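Hypothetical protein PH1109 (PDB 2D5A) is a small CoA-binding protein of Rossmann-like fold, bound to coenzyme A at the C-terminal ends of its parallel strands. Local coordinates at residues A[23-28]-A[80-85]. Numbering follows the deposited sequence.
With COA (coenzyme A), chain B.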
ATOM      1  N   LYS A  23       4.131   2.366  -9.663  1.00 20.54           N
ATOM      2  CA  LYS A  23       3.685   3.653  -9.160  1.00 16.95           C
ATOM      3  C   LYS A  23       2.167   3.876  -9.204  1.00 15.80           C
ATOM      4  O   LYS A  23       1.738   4.964  -8.847  1.00 17.62           O
ATOM      5  CB  LYS A  23       4.366   4.767  -9.917  1.00 19.47           C
ATOM      6  CG  LYS A  23       5.920   4.465  -9.565  1.00 24.97           C
ATOM      7  CD  LYS A  23       6.792   5.634  -9.610  1.00 19.61           C
ATOM      8  CE  LYS A  23       6.406   6.720  -8.664  1.00 18.46           C
ATOM      9  NZ  LYS A  23       7.305   7.881  -9.005  1.00 18.05           N
ATOM     10  N   LYS A  24       1.459   2.827  -9.604  1.00 14.90           N
ATOM     11  CA  LYS A  24      -0.092   2.896  -9.588  1.00 14.13           C
ATOM     12  C   LYS A  24      -0.454   2.328  -8.216  1.00 16.33           C
ATOM     13  O   LYS A  24      -0.359   1.054  -8.020  1.00 18.02           O
ATOM     14  CB  LYS A  24      -0.663   1.967 -10.685  1.00 16.50           C
ATOM     15  CG  LYS A  24      -0.257   2.488 -12.124  1.00 19.67           C
ATOM     16  CD  LYS A  24      -1.027   3.741 -12.462  1.00 18.95           C
ATOM     17  CE  LYS A  24      -0.957   4.108 -14.005  1.00 18.20           C
ATOM     18  NZ  LYS A  24      -1.829   5.332 -14.267  1.00 17.21           N
ATOM     19  N   ILE A  25      -0.872   3.218  -7.321  1.00 14.90           N
ATOM     20  CA  ILE A  25      -1.094   2.782  -5.907  1.00 16.56           C
ATOM     21  C   ILE A  25      -2.572   2.874  -5.551  1.00 15.90           C
ATOM     22  O   ILE A  25      -3.196   3.925  -5.884  1.00 15.13           O
ATOM     23  CB  ILE A  25      -0.357   3.750  -4.947  1.00 17.49           C
ATOM     24  CG1 ILE A  25       1.178   3.957  -5.314  1.00 16.21           C
ATOM     25  CG2 ILE A  25      -0.378   3.102  -3.439  1.00 14.64           C
ATOM     26  CD1 ILE A  25       1.981   2.687  -5.415  1.00 16.72           C
ATOM     27  N   ALA A  26      -3.137   1.861  -4.870  1.00 14.18           N
ATOM     28  CA  ALA A  26      -4.523   1.986  -4.299  1.00 13.94           C
ATOM     29  C   ALA A  26      -4.170   2.177  -2.841  1.00 16.28           C
ATOM     30  O   ALA A  26      -3.643   1.213  -2.215  1.00 16.52           O
ATOM     31  CB  ALA A  26      -5.266   0.713  -4.468  1.00 14.17           C
ATOM     32  N   LEU A  27      -4.520   3.343  -2.269  1.00 12.31           N
ATOM     33  CA  LEU A  27      -4.135   3.644  -0.875  1.00 12.70           C
ATOM     34  C   LEU A  27      -5.443   3.485  -0.065  1.00 16.56           C
ATOM     35  O   LEU A  27      -6.359   4.304  -0.052  1.00 14.07           O
ATOM     36  CB  LEU A  27      -3.546   5.055  -0.776  1.00 12.62           C
ATOM     37  CG  LEU A  27      -2.823   5.352   0.595  1.00 14.65           C
ATOM     38  CD1 LEU A  27      -1.716   6.388   0.449  1.00 15.48           C
ATOM     39  CD2 LEU A  27      -3.911   5.881   1.657  1.00 15.80           C
ATOM     40  N   VAL A  28      -5.430   2.379   0.688  1.00 13.31           N
ATOM     41  CA  VAL A  28      -6.716   1.950   1.372  1.00 13.40           C
ATOM     42  C   VAL A  28      -6.745   2.499   2.771  1.00 14.00           C
ATOM     43  O   VAL A  28      -5.767   2.360   3.535  1.00 17.02           O
ATOM     44  CB  VAL A  28      -6.735   0.349   1.407  1.00 11.95           C
ATOM     45  CG1 VAL A  28      -7.971  -0.098   2.233  1.00 12.77           C
ATOM     46  CG2 VAL A  28      -6.751  -0.232  -0.001  1.00 14.34           C
ATOM     47  N   VAL A  80       0.253  -1.590  -6.604  1.00 18.44           N
ATOM     48  CA  VAL A  80       0.481  -1.755  -5.179  1.00 17.16           C
ATOM     49  C   VAL A  80      -0.760  -1.408  -4.386  1.00 17.49           C
ATOM     50  O   VAL A  80      -1.337  -0.374  -4.667  1.00 17.26           O
ATOM     51  CB  VAL A  80       1.555  -0.805  -4.689  1.00 17.55           C
ATOM     52  CG1 VAL A  80       1.819  -1.006  -3.160  1.00 17.52           C
ATOM     53  CG2 VAL A  80       2.918  -1.030  -5.455  1.00 17.69           C
ATOM     54  N   VAL A  81      -1.202  -2.293  -3.473  1.00 15.63           N
ATOM     55  CA  VAL A  81      -2.274  -1.892  -2.535  1.00 16.32           C
ATOM     56  C   VAL A  81      -1.590  -1.537  -1.268  1.00 17.76           C
ATOM     57  O   VAL A  81      -1.005  -2.473  -0.646  1.00 19.44           O
ATOM     58  CB  VAL A  81      -3.278  -3.039  -2.425  1.00 14.95           C
ATOM     59  CG1 VAL A  81      -4.346  -2.633  -1.397  1.00 16.31           C
ATOM     60  CG2 VAL A  81      -3.994  -3.276  -3.865  1.00 18.91           C
ATOM     61  N   ASP A  82      -1.649  -0.268  -0.833  1.00 17.02           N
ATOM     62  CA  ASP A  82      -0.858   0.271   0.333  1.00 17.25           C
ATOM     63  C   ASP A  82      -1.939   0.395   1.417  1.00 20.10           C
ATOM     64  O   ASP A  82      -2.865   1.171   1.270  1.00 16.85           O
ATOM     65  CB  ASP A  82      -0.272   1.602  -0.119  1.00 16.30           C
ATOM     66  CG  ASP A  82       0.524   2.274   0.892  1.00 16.08           C
ATOM     67  OD1 ASP A  82       1.093   1.481   1.780  1.00 18.84           O
ATOM     68  OD2 ASP A  82       0.719   3.488   0.912  1.00 19.39           O
ATOM     69  N   LEU A  83      -1.786  -0.395   2.498  1.00 16.82           N
ATOM     70  CA  LEU A  83      -2.888  -0.555   3.483  1.00 17.90           C
ATOM     71  C   LEU A  83      -2.754   0.308   4.701  1.00 20.38           C
ATOM     72  O   LEU A  83      -1.706   0.271   5.340  1.00 16.08           O
ATOM     73  CB  LEU A  83      -2.925  -2.034   3.929  1.00 16.08           C
ATOM     74  CG  LEU A  83      -3.226  -3.032   2.810  1.00 17.49           C
ATOM     75  CD1 LEU A  83      -2.810  -4.481   3.306  1.00 18.69           C
ATOM     76  CD2 LEU A  83      -4.765  -2.993   2.387  1.00 16.98           C
ATOM     77  N   PHE A  84      -3.751   1.184   4.949  1.00 14.98           N
ATOM     78  CA  PHE A  84      -3.805   2.025   6.163  1.00 17.72           C
ATOM     79  C   PHE A  84      -5.158   1.701   6.889  1.00 16.42           C
ATOM     80  O   PHE A  84      -5.924   2.608   7.268  1.00 17.91           O
ATOM     81  CB  PHE A  84      -3.810   3.508   5.806  1.00 17.73           C
ATOM     82  CG  PHE A  84      -2.440   4.033   5.407  1.00 15.36           C
ATOM     83  CD1 PHE A  84      -1.635   4.656   6.371  1.00 18.74           C
ATOM     84  CD2 PHE A  84      -2.008   3.924   4.103  1.00 16.52           C
ATOM     85  CE1 PHE A  84      -0.357   5.207   6.023  1.00 17.69           C
ATOM     86  CE2 PHE A  84      -0.767   4.475   3.736  1.00 16.89           C
ATOM     87  CZ  PHE A  84       0.049   5.109   4.657  1.00 18.22           C
ATOM     88  N   VAL A  85      -5.398   0.414   7.070  1.00 18.14           N
ATOM     89  CA  VAL A  85      -6.593   0.014   7.802  1.00 18.22           C
ATOM     90  C   VAL A  85      -6.210  -1.089   8.820  1.00 19.52           C
ATOM     91  O   VAL A  85      -5.188  -1.691   8.655  1.00 20.47           O
ATOM     92  CB  VAL A  85      -7.702  -0.611   6.912  1.00 16.61           C
ATOM     93  CG1 VAL A  85      -8.330   0.559   6.016  1.00 17.54           C
ATOM     94  CG2 VAL A  85      -7.222  -1.762   5.972  1.00 18.33           C
TER
HETATM   95  N1A COA B 200     -12.061   0.742   4.179  1.00 17.87           N
HETATM   96  C2A COA B 200     -11.303   1.814   4.009  1.00 14.21           C
HETATM   97  N3A COA B 200     -11.040   2.681   4.987  1.00 14.73           N
HETATM   98  C4A COA B 200     -11.524   2.423   6.212  1.00 17.49           C
HETATM   99  C5A COA B 200     -12.302   1.289   6.448  1.00 15.73           C
HETATM  100  C6A COA B 200     -12.587   0.443   5.388  1.00 18.52           C
HETATM  101  N6A COA B 200     -13.415  -0.605   5.518  1.00 18.65           N
HETATM  102  N7A COA B 200     -12.658   1.333   7.735  1.00 17.87           N
HETATM  103  C8A COA B 200     -12.139   2.427   8.290  1.00 20.07           C
HETATM  104  N9A COA B 200     -11.449   3.103   7.359  1.00 17.35           N
HETATM  105  C1B COA B 200     -10.810   4.418   7.520  1.00 19.95           C
HETATM  106  C2B COA B 200     -11.653   5.403   8.336  1.00 20.18           C
HETATM  107  O2B COA B 200     -12.531   6.130   7.475  1.00 19.85           O
HETATM  108  C3B COA B 200     -10.570   6.271   8.983  1.00 20.94           C
HETATM  109  O3B COA B 200     -10.439   7.572   8.402  1.00 21.39           O
HETATM  110  P3B COA B 200     -11.370   8.767   8.957  1.00 19.88           P
HETATM  111  O7A COA B 200     -11.072   9.961   7.919  1.00 19.85           O
HETATM  112  O8A COA B 200     -10.875   9.132  10.423  1.00 20.79           O
HETATM  113  O9A COA B 200     -12.768   8.261   8.915  1.00 18.80           O
HETATM  114  C4B COA B 200      -9.278   5.463   8.821  1.00 20.93           C
HETATM  115  O4B COA B 200      -9.682   4.171   8.360  1.00 22.98           O
HETATM  116  C5B COA B 200      -8.567   5.312  10.169  1.00 25.78           C
HETATM  117  O5B COA B 200      -9.494   4.806  11.129  1.00 22.82           O
HETATM  118  P1A COA B 200      -9.027   3.843  12.351  1.00 26.07           P
HETATM  119  O1A COA B 200      -8.618   2.539  11.778  1.00 26.92           O
HETATM  120  O2A COA B 200     -10.191   3.905  13.268  1.00 29.64           O
HETATM  121  O3A COA B 200      -7.848   4.736  12.978  1.00 25.37           O
HETATM  122  P2A COA B 200      -6.817   4.256  14.130  1.00 25.83           P
HETATM  123  O4A COA B 200      -6.458   5.510  14.830  1.00 27.31           O
HETATM  124  O5A COA B 200      -7.424   3.097  14.827  1.00 25.63           O
HETATM  125  O6A COA B 200      -5.499   3.773  13.342  1.00 24.74           O
HETATM  126  CBP COA B 200      -4.574   2.662  11.443  1.00 20.07           C
HETATM  127  CCP COA B 200      -5.384   2.482  12.732  1.00 20.30           C
HETATM  128  CDP COA B 200      -5.127   3.763  10.535  1.00 20.40           C
HETATM  129  CEP COA B 200      -4.244   1.306  10.826  1.00 20.57           C
HETATM  130  CAP COA B 200      -3.234   3.234  11.946  1.00 22.55           C
HETATM  131  OAP COA B 200      -2.539   2.372  12.857  1.00 24.62           O
HETATM  132  C9P COA B 200      -2.226   3.590  10.851  1.00 22.56           C
HETATM  133  O9P COA B 200      -2.329   4.836  10.350  1.00 22.87           O
HETATM  134  N8P COA B 200      -1.237   2.752  10.533  1.00 22.81           N
HETATM  135  C7P COA B 200      -0.199   3.095   9.554  1.00 18.73           C
HETATM  136  C6P COA B 200       0.876   3.865  10.334  1.00 19.98           C
HETATM  137  C5P COA B 200       2.017   4.282   9.405  1.00 19.02           C
HETATM  138  O5P COA B 200       2.526   3.331   8.594  1.00 22.50           O
HETATM  139  N4P COA B 200       2.390   5.552   9.410  1.00 27.17           N
HETATM  140  C3P COA B 200       3.446   6.011   8.498  1.00 34.46           C
HETATM  141  C2P COA B 200       4.541   6.587   9.388  1.00 42.42           C
HETATM  142  S1P COA B 200       5.839   7.305   8.323  1.00 52.14           S
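Val80 N opens the ladder between strands 24-28 and 80-83 by donating to Lys24 O at 3.1 Å; these are neighbouring inner strands of the parallel, Rossmann-like sheet, in order 2-1-3-4-5. Next, Ala26 N donates a hydrogen bond to Val80 O, and Ala26 O receives Asp82 N at 2.8 Å. Val28 N then donates to Asp82 O, and Phe84 N, just past the strand, closes on Val28 O at 2.7 Å with a more bent N-H...O angle, 146°. Ala26 is thus bonded to strand 80-83 through both its N and O, while Ile25 makes its backbone bonds with Asp51 and Tyr53, and Leu27 with Tyr53, all in strand 51-55 on the other side. Beta-branched valines suit the extended chain: Val28 lays CG2 on Val81 CG1 (3.7 Å), beneath helix 90-100. On the other face, Asp82 is a buried acid among apolar neighbours, but its OD1 is hydrogen-bonded to Gln108. Phe84 and Val85 carry the chain to coenzyme A, where Val85 CG1 lies 3.6 Å from the adenine N3A. With its CG beside the backbone N (chi1 -77°), Phe84 swings its ring back to Leu27, whose CD2 meets ring atom CD2 at 3.7 Å.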